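Local coordinates for protein Uly1 (Catenovulum maritimum, PDB 7DRQ) that probably cleaves ulvan, a polysaccharide of green algae, as a calcium-binding lyase of polysaccharide lyase family 24 with a beta-propeller fold, at residues A[104-109]-A[127-132]. Sequence-based numbering, arbitrary orientation.
Sequences VGETHN and DMHAYR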
loop_
_atom_site.group_PDB
_atom_site.type_symbol
_atom_site.label_atom_id
_atom_site.label_comp_id
_atom_site.label_asym_id
_atom_site.label_seq_id
_atom_site.Cartn_x
_atom_site.Cartn_y
_atom_site.Cartn_z
ATOM N N VAL A 104 13.807 9.512 -13.466
ATOM C CA VAL A 104 14.188 8.573 -12.415
ATOM C C VAL A 104 12.910 8.033 -11.792
ATOM O O VAL A 104 12.205 8.756 -11.077
ATOM C CB VAL A 104 15.088 9.213 -11.350
ATOM C CG1 VAL A 104 15.442 8.166 -10.296
ATOM C CG2 VAL A 104 16.345 9.776 -11.986
ATOM N N GLY A 105 12.636 6.754 -12.027
ATOM C CA GLY A 105 11.389 6.165 -11.560
ATOM C C GLY A 105 11.346 6.043 -10.045
ATOM O O GLY A 105 12.348 5.752 -9.387
ATOM N N GLU A 106 10.156 6.243 -9.486
ATOM C CA GLU A 106 9.997 6.405 -8.042
ATOM C C GLU A 106 8.821 5.532 -7.589
ATOM O O GLU A 106 7.660 5.931 -7.697
ATOM C CB GLU A 106 9.817 7.900 -7.737
ATOM C CG GLU A 106 9.219 8.328 -6.423
ATOM C CD GLU A 106 9.957 7.861 -5.181
ATOM O OE1 GLU A 106 9.941 6.649 -4.932
ATOM O OE2 GLU A 106 10.482 8.710 -4.410
ATOM N N THR A 107 9.115 4.320 -7.095
ATOM C CA THR A 107 8.045 3.371 -6.792
ATOM C C THR A 107 7.282 3.694 -5.511
ATOM O O THR A 107 6.305 2.998 -5.217
ATOM C CB THR A 107 8.577 1.927 -6.726
ATOM O OG1 THR A 107 9.754 1.859 -5.907
ATOM C CG2 THR A 107 8.894 1.396 -8.142
ATOM N N HIS A 108 7.678 4.716 -4.738
ATOM C CA HIS A 108 6.778 5.179 -3.687
ATOM C C HIS A 108 5.497 5.739 -4.281
ATOM O O HIS A 108 4.447 5.722 -3.628
ATOM C CB HIS A 108 7.420 6.277 -2.833
ATOM C CG HIS A 108 8.547 5.799 -1.972
ATOM N ND1 HIS A 108 9.847 5.717 -2.428
ATOM C CD2 HIS A 108 8.574 5.398 -0.679
ATOM C CE1 HIS A 108 10.622 5.270 -1.454
ATOM N NE2 HIS A 108 9.875 5.078 -0.380
ATOM N N ASN A 109 5.583 6.279 -5.490
ATOM C CA ASN A 109 4.587 7.203 -6.024
ATOM C C ASN A 109 3.468 6.472 -6.749
ATOM O O ASN A 109 3.157 6.758 -7.903
ATOM C CB ASN A 109 5.267 8.205 -6.948
ATOM C CG ASN A 109 6.110 9.204 -6.193
ATOM O OD1 ASN A 109 6.588 8.923 -5.094
ATOM N ND2 ASN A 109 6.319 10.376 -6.794
ATOM N N ASP A 127 1.186 9.664 -7.054
ATOM C CA ASP A 127 2.437 10.339 -7.390
ATOM C C ASP A 127 2.921 11.226 -6.249
ATOM O O ASP A 127 3.274 12.389 -6.450
ATOM C CB ASP A 127 2.315 11.137 -8.688
ATOM C CG ASP A 127 3.645 11.243 -9.416
ATOM O OD1 ASP A 127 4.550 10.432 -9.119
ATOM O OD2 ASP A 127 3.795 12.126 -10.284
HETATM N N MSE A 128 2.925 10.661 -5.042
HETATM C CA MSE A 128 3.297 11.377 -3.819
HETATM C C MSE A 128 4.386 10.673 -3.027
HETATM O O MSE A 128 4.302 9.472 -2.766
HETATM C CB MSE A 128 2.067 11.540 -2.933
HETATM C CG MSE A 128 0.965 12.343 -3.562
HETATM SE SE MSE A 128 -0.378 12.704 -2.239
HETATM C CE MSE A 128 -1.671 11.320 -2.755
ATOM N N HIS A 129 5.420 11.420 -2.642
ATOM C CA HIS A 129 6.390 10.911 -1.673
ATOM C C HIS A 129 6.776 12.062 -0.740
ATOM O O HIS A 129 7.865 12.637 -0.847
ATOM C CB HIS A 129 7.616 10.292 -2.347
ATOM C CG HIS A 129 8.526 9.583 -1.392
ATOM N ND1 HIS A 129 9.667 8.924 -1.798
ATOM C CD2 HIS A 129 8.453 9.416 -0.049
ATOM C CE1 HIS A 129 10.270 8.402 -0.744
ATOM N NE2 HIS A 129 9.554 8.683 0.329
ATOM N N ALA A 130 5.868 12.378 0.186
ATOM C CA ALA A 130 6.113 13.375 1.231
ATOM C C ALA A 130 6.467 14.745 0.651
ATOM O O ALA A 130 7.335 15.456 1.169
ATOM C CB ALA A 130 7.202 12.893 2.192
ATOM N N TYR A 131 5.782 15.141 -0.415
ATOM C CA TYR A 131 6.090 16.439 -0.996
ATOM C C TYR A 131 5.406 17.548 -0.202
ATOM O O TYR A 131 4.439 17.320 0.528
ATOM C CB TYR A 131 5.682 16.487 -2.469
ATOM C CG TYR A 131 6.355 15.400 -3.283
ATOM C CD1 TYR A 131 7.690 15.087 -3.082
ATOM C CD2 TYR A 131 5.644 14.670 -4.225
ATOM C CE1 TYR A 131 8.322 14.081 -3.819
ATOM C CE2 TYR A 131 6.256 13.658 -4.960
ATOM C CZ TYR A 131 7.588 13.367 -4.751
ATOM O OH TYR A 131 8.196 12.373 -5.476
ATOM N N ARG A 132 5.944 18.760 -0.341
ATOM C CA ARG A 132 5.464 19.937 0.373
ATOM C C ARG A 132 5.567 21.129 -0.564
ATOM O O ARG A 132 6.150 21.042 -1.643
ATOM C CB ARG A 132 6.269 20.187 1.663
ATOM C CG ARG A 132 7.742 19.887 1.508
ATOM C CD ARG A 132 8.482 19.854 2.848
ATOM N NE ARG A 132 9.710 19.054 2.750
ATOM C CZ ARG A 132 10.861 19.499 2.250
ATOM N NH1 ARG A 132 10.964 20.744 1.796
ATOM N NH2 ARG A 132 11.919 18.700 2.203
HETATM O O HOH W 1 10.598 11.372 -4.661
HETATM O O HOH W 2 3.035 7.356 -2.074
#
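Glu106 opens the contact with its carboxylate shared between two histidines. Bent at chi2 (58°), its chain sends OE2 to ND1 of His129 on the other segment, 2.7 Å in a nearly straight hydrogen bond that lies in the imidazole plane but comes from above the carboxylate plane. OE1 turns back into its own type I turn, accepting from both the backbone N and ND1 of His108, the latter also at 2.7 Å. Pinned this way, the His108 ring lies face to face with that of His129, centroids 3.6 Å apart and planes tilted by 23°, with CE1 of His129 over the centre of the His108 ring. Asn109, at the end of the turn, spends both hydrogens of ND2 on the other segment: one meets Tyr131 OH at 3.0 Å, the other Asp127 OD1 at 2.9 Å, both close to the amide plane. Asp127 is itself held by His93 and His95, and a water links Tyr131 OH back to Glu106 OE2. In this histidine-rich, largely buried patch of the propeller, both imidazoles give their ND1 hydrogen to the one carboxylate, Glu106 OE1 taking His108 and OE2 taking His129, which fixes the rotation of both rings and holds them face to face.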